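Long-range contacts in clavulanic acid biosynthesis oligopeptide binding protein 2 (Streptomyces clavuligerus, PDB 2WOL), which probably binds peptides or related solutes, as family 5 extracellular solute-binding proteins do, and belongs to the clavulanic acid biosynthesis pathway: residues A[321-326]-A[519-524]; A[362-367]-A[513-518]; A[325-330]-A[375-380]; A[308-313]-A[447-452]. One frame throughout, in Å; residues are numbered along the deposited sequence. Where two conformers were deposited one is given.

Interaction 1: residues A[321-326]-A[519-524]; sequences VRRAVQ and EHAVLL
Arg322, Arg323 and Gln326, on one side of helix 319-327, reach across to carbonyl oxygens where helix 503-520 ends and strand 523-534 begins. Arg322 shows how a side chain can serve a helix end. Its CB rests on the methyl of Ala521, CB to CB 3.9 Å, and also lies near Ala521 O. CD then runs alongside Val522 CG1, the two side chains pointing the same way. A bend at chi3 (-62°) turns the guanidinium back to His520, where NE and NH2 both donate to the single oxygen His520 O, each at 2.8 Å. This is a side-on grip lying in the guanidinium plane, with the NH2 bond on a carbonyl lone pair, while Val522 CG1 covers one face. NH1 points elsewhere, to Phe316 O.

Arg323 is extended from CG to NE, and its NH2 takes Glu519 O at 2.8 Å, slightly tilted from the carbonyl plane; NE is held by Tyr365 OH. Gln326 bends at chi2 (-107°) so that NE2 spends both hydrogens on backbone oxygens: Leu523 O at 2.9 Å, nearly straight (168°), and Ala521 O at 3.0 Å. Both acceptors lie in the amide plane, although the nitrogen stands above each carbonyl plane. OE1 meanwhile lies against Leu524 CD1.

Ala521 leaves the helix with positive phi, and of residues 519-523 all but Val522 offer their carbonyl oxygen to these side chains. Carbonyls at the helix end and the start of the strand thus receive side-chain donors, and the two positive guanidinium groups there probably interact favourably with the helix dipole.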
loop_
_atom_site.group_PDB
_atom_site.type_symbol
_atom_site.label_atom_id
_atom_site.label_comp_id
_atom_site.label_asym_id
_atom_site.label_seq_id
_atom_site.Cartn_x
_atom_site.Cartn_y
_atom_site.Cartn_z
ATOM N N VAL A 321 11.025 28.361 8.511
ATOM C CA VAL A 321 9.635 28.177 8.921
ATOM C C VAL A 321 9.354 26.680 9.071
ATOM O O VAL A 321 8.772 26.246 10.065
ATOM C CB VAL A 321 8.660 28.819 7.912
ATOM C CG1 VAL A 321 7.244 28.284 8.093
ATOM C CG2 VAL A 321 8.690 30.337 8.050
ATOM N N ARG A 322 9.805 25.894 8.094
ATOM C CA ARG A 322 9.518 24.461 8.087
ATOM C C ARG A 322 10.233 23.748 9.228
ATOM O O ARG A 322 9.657 22.881 9.877
ATOM C CB ARG A 322 9.866 23.841 6.733
ATOM C CG ARG A 322 9.138 24.511 5.566
ATOM C CD ARG A 322 9.196 23.685 4.289
ATOM N NE ARG A 322 10.554 23.473 3.789
ATOM C CZ ARG A 322 11.169 24.255 2.901
ATOM N NH1 ARG A 322 10.563 25.336 2.414
ATOM N NH2 ARG A 322 12.398 23.957 2.507
ATOM N N ARG A 323 11.482 24.134 9.481
ATOM C CA ARG A 323 12.242 23.564 10.597
ATOM C C ARG A 323 11.665 23.965 11.951
ATOM O O ARG A 323 11.659 23.160 12.883
ATOM C CB ARG A 323 13.728 23.930 10.495
ATOM C CG ARG A 323 14.404 23.248 9.314
ATOM C CD ARG A 323 15.863 23.620 9.170
ATOM N NE ARG A 323 16.448 22.894 8.048
ATOM C CZ ARG A 323 17.570 23.239 7.419
ATOM N NH1 ARG A 323 18.270 24.306 7.799
ATOM N NH2 ARG A 323 17.996 22.506 6.401
ATOM N N ALA A 324 11.172 25.199 12.057
ATOM C CA ALA A 324 10.502 25.644 13.273
ATOM C C ALA A 324 9.345 24.713 13.611
ATOM O O ALA A 324 9.190 24.297 14.755
ATOM C CB ALA A 324 10.008 27.073 13.122
ATOM N N VAL A 325 8.552 24.372 12.601
ATOM C CA VAL A 325 7.422 23.467 12.783
ATOM C C VAL A 325 7.890 22.085 13.261
ATOM O O VAL A 325 7.296 21.507 14.177
ATOM C CB VAL A 325 6.576 23.352 11.496
ATOM C CG1 VAL A 325 5.520 22.253 11.625
ATOM C CG2 VAL A 325 5.921 24.694 11.180
ATOM N N GLN A 326 8.965 21.573 12.663
ATOM C CA GLN A 326 9.497 20.270 13.061
ATOM C C GLN A 326 9.933 20.285 14.531
ATOM O O GLN A 326 9.578 19.389 15.289
ATOM C CB GLN A 326 10.659 19.847 12.162
ATOM C CG GLN A 326 10.356 19.873 10.657
ATOM C CD GLN A 326 10.209 18.501 10.019
ATOM O OE1 GLN A 326 10.380 17.461 10.665
ATOM N NE2 GLN A 326 9.922 18.495 8.723
ATOM N N GLU A 519 16.446 17.269 5.192
ATOM C CA GLU A 519 17.095 18.587 5.158
ATOM C C GLU A 519 16.141 19.667 4.629
ATOM O O GLU A 519 16.120 20.790 5.137
ATOM C CB GLU A 519 18.381 18.551 4.324
ATOM C CG GLU A 519 19.527 17.801 4.990
ATOM C CD GLU A 519 20.699 17.533 4.054
ATOM O OE1 GLU A 519 20.638 17.938 2.872
ATOM O OE2 GLU A 519 21.681 16.907 4.510
ATOM N N HIS A 520 15.343 19.317 3.619
ATOM C CA HIS A 520 14.319 20.225 3.085
ATOM C C HIS A 520 13.225 20.545 4.105
ATOM O O HIS A 520 12.584 21.594 4.019
ATOM C CB HIS A 520 13.670 19.644 1.829
ATOM C CG HIS A 520 14.495 19.801 0.591
ATOM N ND1 HIS A 520 14.658 21.014 -0.045
ATOM C CD2 HIS A 520 15.185 18.895 -0.141
ATOM C CE1 HIS A 520 15.423 20.849 -1.111
ATOM N NE2 HIS A 520 15.756 19.573 -1.191
ATOM N N ALA A 521 13.005 19.621 5.045
ATOM C CA ALA A 521 12.033 19.785 6.139
ATOM C C ALA A 521 10.567 19.906 5.675
ATOM O O ALA A 521 9.707 20.389 6.415
ATOM C CB ALA A 521 12.432 20.956 7.062
ATOM N N VAL A 522 10.292 19.443 4.458
ATOM C CA VAL A 522 8.936 19.502 3.901
ATOM C C VAL A 522 8.003 18.415 4.443
ATOM O O VAL A 522 6.785 18.556 4.369
ATOM C CB VAL A 522 8.930 19.488 2.351
ATOM C CG1 VAL A 522 9.489 20.799 1.799
ATOM C CG2 VAL A 522 9.711 18.296 1.806
ATOM N N LEU A 523 8.576 17.345 4.996
ATOM C CA LEU A 523 7.783 16.268 5.592
ATOM C C LEU A 523 8.132 16.100 7.065
ATOM O O LEU A 523 9.302 15.927 7.411
ATOM C CB LEU A 523 8.002 14.943 4.850
ATOM C CG LEU A 523 7.694 14.901 3.346
ATOM C CD1 LEU A 523 7.952 13.512 2.783
ATOM C CD2 LEU A 523 6.262 15.334 3.060
ATOM N N LEU A 524 7.105 16.160 7.911
ATOM C CA LEU A 524 7.235 15.923 9.344
ATOM C C LEU A 524 6.675 14.538 9.669
ATOM O O LEU A 524 5.455 14.350 9.696
ATOM C CB LEU A 524 6.495 17.005 10.141
ATOM C CG LEU A 524 6.241 16.795 11.641
ATOM C CD1 LEU A 524 7.535 16.570 12.432
ATOM C CD2 LEU A 524 5.474 17.977 12.211
#

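Interaction 2: residues A[362-367]-A[513-518]; sequences LDLYPT and VERRVM
Tyr365 OH and Met518 O form the polar link between the irregular loop 362-367 and helix 503-520. The tyrosine hydroxyl donates to the carbonyl oxygen at 2.7 Å, approaching some 20° from the carbonyl plane, while the oxygen itself lies at the ring edge, near the ring plane. The same hydroxyl also meets Arg323 NE, a hydrogen bond that fixes its position from a second direction.

Apolar contacts run along the loop. Leu362 turns its two methyls to different partners: with CG anti to the backbone N (chi1 -180°), CD2 reaches Met518 CG at 3.8 Å and also touches the aliphatic CG of Glu514, past which the leucine slides in the opposite direction. Leu364 CD1 sits 3.7 Å from Met518 CB. The methionine chain, bent at chi2 and chi3, brings its CE within 4.4 Å of Tyr365 CE1.

A third kind of contact sets hydrocarbon against a charged flat group. Leu362 CD1 lies over the centre of one face of the Arg515 guanidinium, 3.7 Å from its CZ, and Leu364 CD2 is 3.7 Å from NH1 of the same residue, coming in obliquely. The carboxylate of Glu514 is engaged by the chain that precedes the loop, through Gln360 NE2 and the backbone nitrogens of Leu351 and Phe352.

The loop, which leads from strand 346-347 to helix 375-384, therefore lies along the last turns of helix 503-520. Helix 319-327 borders the contact, where Gln326 touches both Tyr365 and Met518, and helix 488-499 packs on Val513 and Arg516.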
loop_
_atom_site.group_PDB
_atom_site.type_symbol
_atom_site.label_atom_id
_atom_site.label_comp_id
_atom_site.label_asym_id
_atom_site.label_seq_id
_atom_site.Cartn_x
_atom_site.Cartn_y
_atom_site.Cartn_z
ATOM N N LEU A 362 17.865 8.644 11.720
ATOM C CA LEU A 362 17.880 9.978 11.148
ATOM C C LEU A 362 16.920 10.848 11.945
ATOM O O LEU A 362 15.715 10.604 11.955
ATOM C CB LEU A 362 17.484 9.927 9.664
ATOM C CG LEU A 362 17.447 11.235 8.868
ATOM C CD1 LEU A 362 18.828 11.874 8.738
ATOM C CD2 LEU A 362 16.839 10.987 7.501
ATOM N N ASP A 363 17.474 11.839 12.641
ATOM C CA ASP A 363 16.676 12.749 13.457
ATOM C C ASP A 363 17.295 14.140 13.396
ATOM O O ASP A 363 18.014 14.557 14.303
ATOM C CB ASP A 363 16.581 12.236 14.902
ATOM C CG ASP A 363 15.629 13.053 15.764
ATOM O OD1 ASP A 363 14.805 13.820 15.218
ATOM O OD2 ASP A 363 15.708 12.919 17.005
ATOM N N LEU A 364 17.016 14.848 12.306
ATOM C CA LEU A 364 17.620 16.155 12.075
ATOM C C LEU A 364 17.080 17.237 12.997
ATOM O O LEU A 364 17.789 18.203 13.290
ATOM C CB LEU A 364 17.474 16.583 10.607
ATOM C CG LEU A 364 18.164 15.708 9.553
ATOM C CD1 LEU A 364 18.080 16.371 8.182
ATOM C CD2 LEU A 364 19.629 15.420 9.907
ATOM N N TYR A 365 15.836 17.070 13.451
ATOM C CA TYR A 365 15.171 18.071 14.287
ATOM C C TYR A 365 14.650 17.470 15.595
ATOM O O TYR A 365 13.441 17.315 15.770
ATOM C CB TYR A 365 14.051 18.766 13.495
ATOM C CG TYR A 365 14.481 19.091 12.086
ATOM C CD1 TYR A 365 13.929 18.420 10.992
ATOM C CD2 TYR A 365 15.478 20.036 11.850
ATOM C CE1 TYR A 365 14.341 18.706 9.690
ATOM C CE2 TYR A 365 15.902 20.319 10.563
ATOM C CZ TYR A 365 15.332 19.654 9.487
ATOM O OH TYR A 365 15.767 19.962 8.216
ATOM N N PRO A 366 15.563 17.137 16.528
ATOM C CA PRO A 366 15.112 16.492 17.764
ATOM C C PRO A 366 14.176 17.383 18.571
ATOM O O PRO A 366 14.321 18.611 18.569
ATOM C CB PRO A 366 16.409 16.271 18.547
ATOM C CG PRO A 366 17.499 16.364 17.556
ATOM C CD PRO A 366 17.023 17.320 16.506
ATOM N N THR A 367 13.232 16.755 19.265
ATOM C CA THR A 367 12.196 17.480 19.995
ATOM C C THR A 367 12.412 17.489 21.516
ATOM O O THR A 367 11.451 17.529 22.287
ATOM C CB THR A 367 10.795 16.929 19.664
ATOM O OG1 THR A 367 10.753 15.525 19.943
ATOM C CG2 THR A 367 10.454 17.162 18.193
ATOM N N VAL A 513 19.014 10.044 -0.247
ATOM C CA VAL A 513 17.738 10.650 -0.644
ATOM C C VAL A 513 16.928 11.070 0.580
ATOM O O VAL A 513 16.485 12.212 0.671
ATOM C CB VAL A 513 16.881 9.710 -1.527
ATOM C CG1 VAL A 513 15.518 10.334 -1.826
ATOM C CG2 VAL A 513 17.606 9.386 -2.827
ATOM N N GLU A 514 16.748 10.143 1.522
ATOM C CA GLU A 514 15.940 10.415 2.707
ATOM C C GLU A 514 16.522 11.560 3.527
ATOM O O GLU A 514 15.784 12.437 3.995
ATOM C CB GLU A 514 15.792 9.172 3.580
ATOM C CG GLU A 514 14.810 9.386 4.726
ATOM C CD GLU A 514 14.697 8.197 5.654
ATOM O OE1 GLU A 514 15.738 7.596 5.997
ATOM O OE2 GLU A 514 13.559 7.878 6.045
ATOM N N ARG A 515 17.846 11.551 3.688
ATOM C CA ARG A 515 18.528 12.623 4.399
ATOM C C ARG A 515 18.267 13.976 3.738
ATOM O O ARG A 515 17.925 14.942 4.418
ATOM C CB ARG A 515 20.033 12.345 4.495
ATOM C CG ARG A 515 20.805 13.447 5.207
ATOM C CD ARG A 515 22.239 13.038 5.511
ATOM N NE ARG A 515 22.310 12.013 6.553
ATOM C CZ ARG A 515 22.384 12.264 7.858
ATOM N NH1 ARG A 515 22.397 13.515 8.305
ATOM N NH2 ARG A 515 22.444 11.256 8.720
ATOM N N ARG A 516 18.415 14.045 2.417
ATOM C CA ARG A 516 18.199 15.308 1.710
ATOM C C ARG A 516 16.755 15.776 1.860
ATOM O O ARG A 516 16.510 16.962 2.048
ATOM C CB ARG A 516 18.556 15.170 0.230
ATOM C CG ARG A 516 20.043 15.151 -0.044
ATOM C CD ARG A 516 20.322 14.846 -1.498
ATOM N NE ARG A 516 21.747 14.928 -1.812
ATOM C CZ ARG A 516 22.357 16.017 -2.269
ATOM N NH1 ARG A 516 21.670 17.135 -2.473
ATOM N NH2 ARG A 516 23.658 15.991 -2.522
ATOM N N VAL A 517 15.809 14.838 1.791
ATOM C CA VAL A 517 14.397 15.171 1.984
ATOM C C VAL A 517 14.162 15.778 3.369
ATOM O O VAL A 517 13.462 16.776 3.497
ATOM C CB VAL A 517 13.471 13.951 1.761
ATOM C CG1 VAL A 517 12.032 14.274 2.162
ATOM C CG2 VAL A 517 13.525 13.509 0.310
ATOM N N MET A 518 14.768 15.185 4.398
ATOM C CA MET A 518 14.631 15.719 5.745
ATOM C C MET A 518 15.336 17.069 5.907
ATOM O O MET A 518 14.859 17.921 6.650
ATOM C CB MET A 518 15.071 14.695 6.797
ATOM C CG MET A 518 14.094 13.512 6.948
ATOM S SD MET A 518 12.344 13.965 7.120
ATOM C CE MET A 518 12.365 14.874 8.666
#

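Interaction 3: residues A[325-330]-A[375-380]; sequences VQYAAD and LDAARA
The ring of Tyr327 carries the methyl of Ala377 over one face. Ala377 CB stands 3.6 Å from the ring centroid and only 11° off the ring normal, a CH-pi contact over the ring, close to its centre; its nearest ring atom is Tyr327 CD2, also at 3.6 Å. With CG anti to the carbonyl carbon (chi1 -78°) the ring of Tyr327 reaches across helix 375-384, a face toward Ala377. Another aromatic, Tyr365, meets Tyr327 in an edge-to-face pair, and the backbone nitrogen of Ala378 approaches the ring obliquely.

Nearer the backbone the contact is made by small side chains. Tyr327 CB and Ala378 CB are 3.8 Å apart, and Ala328 CB lies at the same 3.8 Å from Ala378 CB, so one methyl bears on two successive residues of the opposing segment. Such short side chains let the chains come close: the CA atoms of Tyr327 and Ala378 are 5.1 Å apart. Leu375 starts out pointing away, but its branch returns and sets CD2 4.2 Å from Ala328 CB. No hydrogen bond joins 325-330 to 375-380 directly; a backbone bond between Tyr327 and Asp374, just before the second segment, ties them at the margin.

The contact thus joins the C-terminal end of helix 319-327 to the first turns of helix 375-384. Leu413 of helix 401-414 touches both Val325 and Ala328, and Asp330, which is salt-bridged to Arg372, serves as N-cap of helix 331-337 as the chain moves on.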
loop_
_atom_site.group_PDB
_atom_site.type_symbol
_atom_site.label_atom_id
_atom_site.label_comp_id
_atom_site.label_asym_id
_atom_site.label_seq_id
_atom_site.Cartn_x
_atom_site.Cartn_y
_atom_site.Cartn_z
ATOM N N VAL A 325 8.552 24.372 12.601
ATOM C CA VAL A 325 7.422 23.467 12.783
ATOM C C VAL A 325 7.890 22.085 13.261
ATOM O O VAL A 325 7.296 21.507 14.177
ATOM C CB VAL A 325 6.576 23.352 11.496
ATOM C CG1 VAL A 325 5.520 22.253 11.625
ATOM C CG2 VAL A 325 5.921 24.694 11.180
ATOM N N GLN A 326 8.965 21.573 12.663
ATOM C CA GLN A 326 9.497 20.270 13.061
ATOM C C GLN A 326 9.933 20.285 14.531
ATOM O O GLN A 326 9.578 19.389 15.289
ATOM C CB GLN A 326 10.659 19.847 12.162
ATOM C CG GLN A 326 10.356 19.873 10.657
ATOM C CD GLN A 326 10.209 18.501 10.019
ATOM O OE1 GLN A 326 10.380 17.461 10.665
ATOM N NE2 GLN A 326 9.922 18.495 8.723
ATOM N N TYR A 327 10.680 21.311 14.934
ATOM C CA TYR A 327 11.154 21.414 16.318
ATOM C C TYR A 327 10.023 21.577 17.330
ATOM O O TYR A 327 10.123 21.080 18.453
ATOM C CB TYR A 327 12.125 22.583 16.475
ATOM C CG TYR A 327 13.526 22.328 15.973
ATOM C CD1 TYR A 327 14.074 23.116 14.960
ATOM C CD2 TYR A 327 14.315 21.320 16.524
ATOM C CE1 TYR A 327 15.360 22.901 14.498
ATOM C CE2 TYR A 327 15.610 21.094 16.068
ATOM C CZ TYR A 327 16.130 21.891 15.054
ATOM O OH TYR A 327 17.412 21.679 14.591
ATOM N N ALA A 328 8.964 22.289 16.939
ATOM C CA ALA A 328 7.856 22.597 17.851
ATOM C C ALA A 328 6.764 21.527 17.887
ATOM O O ALA A 328 5.759 21.684 18.576
ATOM C CB ALA A 328 7.258 23.964 17.526
ATOM N N ALA A 329 6.969 20.441 17.151
ATOM C CA ALA A 329 6.029 19.327 17.158
ATOM C C ALA A 329 6.116 18.582 18.485
ATOM O O ALA A 329 7.191 18.136 18.888
ATOM C CB ALA A 329 6.319 18.380 15.993
ATOM N N ASP A 330 4.985 18.476 19.177
ATOM C CA ASP A 330 4.914 17.656 20.380
ATOM C C ASP A 330 4.589 16.238 19.931
ATOM O O ASP A 330 3.427 15.898 19.719
ATOM C CB ASP A 330 3.850 18.199 21.343
ATOM C CG ASP A 330 3.783 17.427 22.658
ATOM O OD1 ASP A 330 4.212 16.257 22.704
ATOM O OD2 ASP A 330 3.286 18.003 23.649
ATOM N N LEU A 375 11.458 24.044 21.940
ATOM C CA LEU A 375 10.888 25.347 21.639
ATOM C C LEU A 375 11.959 26.416 21.472
ATOM O O LEU A 375 11.765 27.367 20.718
ATOM C CB LEU A 375 9.854 25.748 22.697
ATOM C CG LEU A 375 8.718 24.743 22.957
ATOM C CD1 LEU A 375 7.672 25.354 23.883
ATOM C CD2 LEU A 375 8.063 24.255 21.660
ATOM N N ASP A 376 13.094 26.245 22.148
ATOM C CA ASP A 376 14.238 27.135 21.937
ATOM C C ASP A 376 14.725 27.048 20.491
ATOM O O ASP A 376 14.942 28.072 19.838
ATOM C CB ASP A 376 15.386 26.805 22.895
ATOM C CG ASP A 376 15.122 27.265 24.320
ATOM O OD1 ASP A 376 14.198 28.079 24.547
ATOM O OD2 ASP A 376 15.865 26.817 25.218
ATOM N N ALA A 377 14.882 25.824 19.987
ATOM C CA ALA A 377 15.334 25.623 18.612
ATOM C C ALA A 377 14.312 26.157 17.615
ATOM O O ALA A 377 14.682 26.788 16.626
ATOM C CB ALA A 377 15.621 24.157 18.348
ATOM N N ALA A 378 13.030 25.907 17.885
ATOM C CA ALA A 378 11.939 26.389 17.029
ATOM C C ALA A 378 11.924 27.914 16.935
ATOM O O ALA A 378 11.765 28.473 15.846
ATOM C CB ALA A 378 10.591 25.874 17.523
ATOM N N ARG A 379 12.094 28.582 18.076
ATOM C CA ARG A 379 12.095 30.049 18.107
ATOM C C ARG A 379 13.286 30.627 17.353
ATOM O O ARG A 379 13.167 31.659 16.689
ATOM C CB ARG A 379 12.040 30.577 19.546
ATOM C CG ARG A 379 10.658 30.450 20.173
ATOM C CD ARG A 379 10.623 30.906 21.618
ATOM N NE ARG A 379 9.367 30.499 22.247
ATOM C CZ ARG A 379 9.269 29.648 23.267
ATOM N NH1 ARG A 379 10.358 29.119 23.812
ATOM N NH2 ARG A 379 8.073 29.343 23.753
ATOM N N ALA A 380 14.429 29.952 17.444
ATOM C CA ALA A 380 15.612 30.365 16.701
ATOM C C ALA A 380 15.382 30.240 15.196
ATOM O O ALA A 380 15.789 31.112 14.429
ATOM C CB ALA A 380 16.825 29.560 17.134
#

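Interaction 4: residues A[308-313]-A[447-452]; sequences AMQPHI and GLLVTD
Ala308 and Leu449 form a hydrogen-bonded pair in an antiparallel beta ladder, part of a mixed sheet in what is probably a type 2 periplasmic-binding-protein fold, as in its family. Ala308 N donates to Leu449 O and Leu449 N to Ala308 O, both at 2.9 Å. Next along comes the non-hydrogen-bonded pair Met309 and Leu448, with CA atoms 4.6 Å apart; each CA of the pair makes a CA-H...O contact, Leu448 CA to Ala308 O and Met309 CA to Gly447 O. One further bond, Gln310 N to Gly447 O at 3.0 Å, precedes a type I turn from Gln310 to Ile313.

Side chains alternate between the sheet faces. Met309 and Leu448 lie side by side, pointing the same way, with Met309 CG 4.0 Å from Leu448 CD2; this face meets helix 319-327 through Val325. Ala308 and Leu449 share the other face, which Val441 of helix 438-444 touches at Leu449. Ile313 CG2 packs on Gly447, 3.8 Å from its N.

Gln310 bends at chi2 (54°) and crosses Leu449 at about a right angle, its NE2 3.5 Å from Leu449 CG. The amide turns back on its own strand and also bonds to Leu446 O. NE2 donates to Ala308 O at 3.2 Å from above the carbonyl plane, so that this one oxygen accepts both Gln310 NE2 and Leu449 N.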
loop_
_atom_site.group_PDB
_atom_site.type_symbol
_atom_site.label_atom_id
_atom_site.label_comp_id
_atom_site.label_asym_id
_atom_site.label_seq_id
_atom_site.Cartn_x
_atom_site.Cartn_y
_atom_site.Cartn_z
ATOM N N ALA A 308 2.717 17.254 5.822
ATOM C CA ALA A 308 3.454 17.845 4.714
ATOM C C ALA A 308 3.357 19.359 4.773
ATOM O O ALA A 308 2.309 19.901 5.106
ATOM C CB ALA A 308 2.913 17.331 3.386
ATOM N N MET A 309 4.462 20.028 4.456
ATOM C CA MET A 309 4.494 21.484 4.347
ATOM C C MET A 309 4.794 21.909 2.912
ATOM O O MET A 309 5.668 21.340 2.256
ATOM C CB MET A 309 5.496 22.079 5.329
ATOM C CG MET A 309 4.956 22.136 6.747
ATOM S SD MET A 309 6.168 22.666 7.961
ATOM C CE MET A 309 7.057 21.142 8.267
ATOM N N GLN A 310 4.051 22.909 2.441
ATOM C CA GLN A 310 4.001 23.265 1.024
ATOM C C GLN A 310 4.734 24.574 0.733
ATOM O O GLN A 310 4.217 25.641 1.050
ATOM C CB GLN A 310 2.538 23.387 0.579
ATOM C CG GLN A 310 1.794 22.065 0.374
ATOM C CD GLN A 310 1.860 21.150 1.578
ATOM O OE1 GLN A 310 2.606 20.175 1.576
ATOM N NE2 GLN A 310 1.104 21.478 2.622
ATOM N N PRO A 311 5.944 24.497 0.137
ATOM C CA PRO A 311 6.678 25.720 -0.219
ATOM C C PRO A 311 5.917 26.703 -1.117
ATOM O O PRO A 311 6.230 27.898 -1.112
ATOM C CB PRO A 311 7.920 25.181 -0.935
ATOM C CG PRO A 311 8.132 23.844 -0.306
ATOM C CD PRO A 311 6.735 23.295 -0.188
ATOM N N HIS A 312 4.930 26.211 -1.863
ATOM C CA HIS A 312 4.093 27.074 -2.704
ATOM C C HIS A 312 3.084 27.917 -1.913
ATOM O O HIS A 312 2.391 28.775 -2.482
ATOM C CB HIS A 312 3.408 26.279 -3.828
ATOM C CG HIS A 312 2.883 24.938 -3.411
ATOM N ND1 HIS A 312 3.701 23.846 -3.209
ATOM C CD2 HIS A 312 1.617 24.505 -3.199
ATOM C CE1 HIS A 312 2.962 22.801 -2.876
ATOM N NE2 HIS A 312 1.695 23.175 -2.862
ATOM N N ILE A 313 3.016 27.682 -0.604
ATOM C CA ILE A 313 2.149 28.447 0.287
ATOM C C ILE A 313 3.012 29.217 1.292
ATOM O O ILE A 313 3.446 28.647 2.290
ATOM C CB ILE A 313 1.144 27.527 1.053
ATOM C CG1 ILE A 313 0.426 26.541 0.112
ATOM C CG2 ILE A 313 0.163 28.359 1.892
ATOM C CD1 ILE A 313 -0.420 27.183 -0.989
ATOM N N GLY A 447 -0.911 25.395 3.924
ATOM C CA GLY A 447 0.529 25.370 4.166
ATOM C C GLY A 447 0.994 24.088 4.825
ATOM O O GLY A 447 2.146 23.684 4.653
ATOM N N LEU A 448 0.095 23.470 5.593
ATOM C CA LEU A 448 0.326 22.150 6.177
ATOM C C LEU A 448 -0.821 21.217 5.814
ATOM O O LEU A 448 -1.964 21.660 5.668
ATOM C CB LEU A 448 0.449 22.226 7.705
ATOM C CG LEU A 448 1.361 23.286 8.326
ATOM C CD1 LEU A 448 0.522 24.470 8.796
ATOM C CD2 LEU A 448 2.156 22.720 9.486
ATOM N N LEU A 449 -0.508 19.929 5.682
ATOM C CA LEU A 449 -1.494 18.901 5.339
ATOM C C LEU A 449 -1.247 17.652 6.166
ATOM O O LEU A 449 -0.104 17.191 6.270
ATOM C CB LEU A 449 -1.406 18.543 3.852
ATOM C CG LEU A 449 -1.845 19.608 2.843
ATOM C CD1 LEU A 449 -1.359 19.259 1.443
ATOM C CD2 LEU A 449 -3.371 19.752 2.871
ATOM N N VAL A 450 -2.314 17.103 6.744
ATOM C CA VAL A 450 -2.233 15.840 7.475
ATOM C C VAL A 450 -2.596 14.702 6.536
ATOM O O VAL A 450 -3.630 14.744 5.868
ATOM C CB VAL A 450 -3.199 15.805 8.687
ATOM C CG1 VAL A 450 -3.122 14.451 9.414
ATOM C CG2 VAL A 450 -2.896 16.938 9.649
ATOM N N THR A 451 -1.754 13.676 6.483
ATOM C CA THR A 451 -2.090 12.507 5.684
ATOM C C THR A 451 -1.421 11.233 6.185
ATOM O O THR A 451 -0.621 11.267 7.118
ATOM C CB THR A 451 -1.817 12.742 4.171
ATOM O OG1 THR A 451 -2.531 11.766 3.402
ATOM C CG2 THR A 451 -0.332 12.676 3.847
ATOM N N ASP A 452 -1.787 10.111 5.579
ATOM C CA ASP A 452 -1.072 8.860 5.778
ATOM C C ASP A 452 -0.792 8.245 4.416
ATOM O O ASP A 452 -1.463 8.576 3.436
ATOM C CB ASP A 452 -1.824 7.909 6.721
ATOM C CG ASP A 452 -3.094 7.332 6.114
ATOM O OD1 ASP A 452 -3.716 7.964 5.234
ATOM O OD2 ASP A 452 -3.485 6.228 6.548
#

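All four contacts lie on the same side of the chain's centre and cluster about helix 319-327, which interactions 1 and 3 use and the others touch. Interactions 1 and 3 share Val325 and Gln326 of that helix, their centres about 10 Å apart, while interaction 2 lies about 9 Å from interaction 1, centre to centre, and shares helix 503-520 with it. Interaction 4 is about 10 Å from interaction 1 between centres and belongs to the same sheet, since strands 303-309 and 523-534 are neighbours. Along the chain, interactions 1 and 4 cross, 3 lies within the span of 4, and 2 within that of 1. Sequence-distant helices, loop and sheet are thereby joined into one compact region.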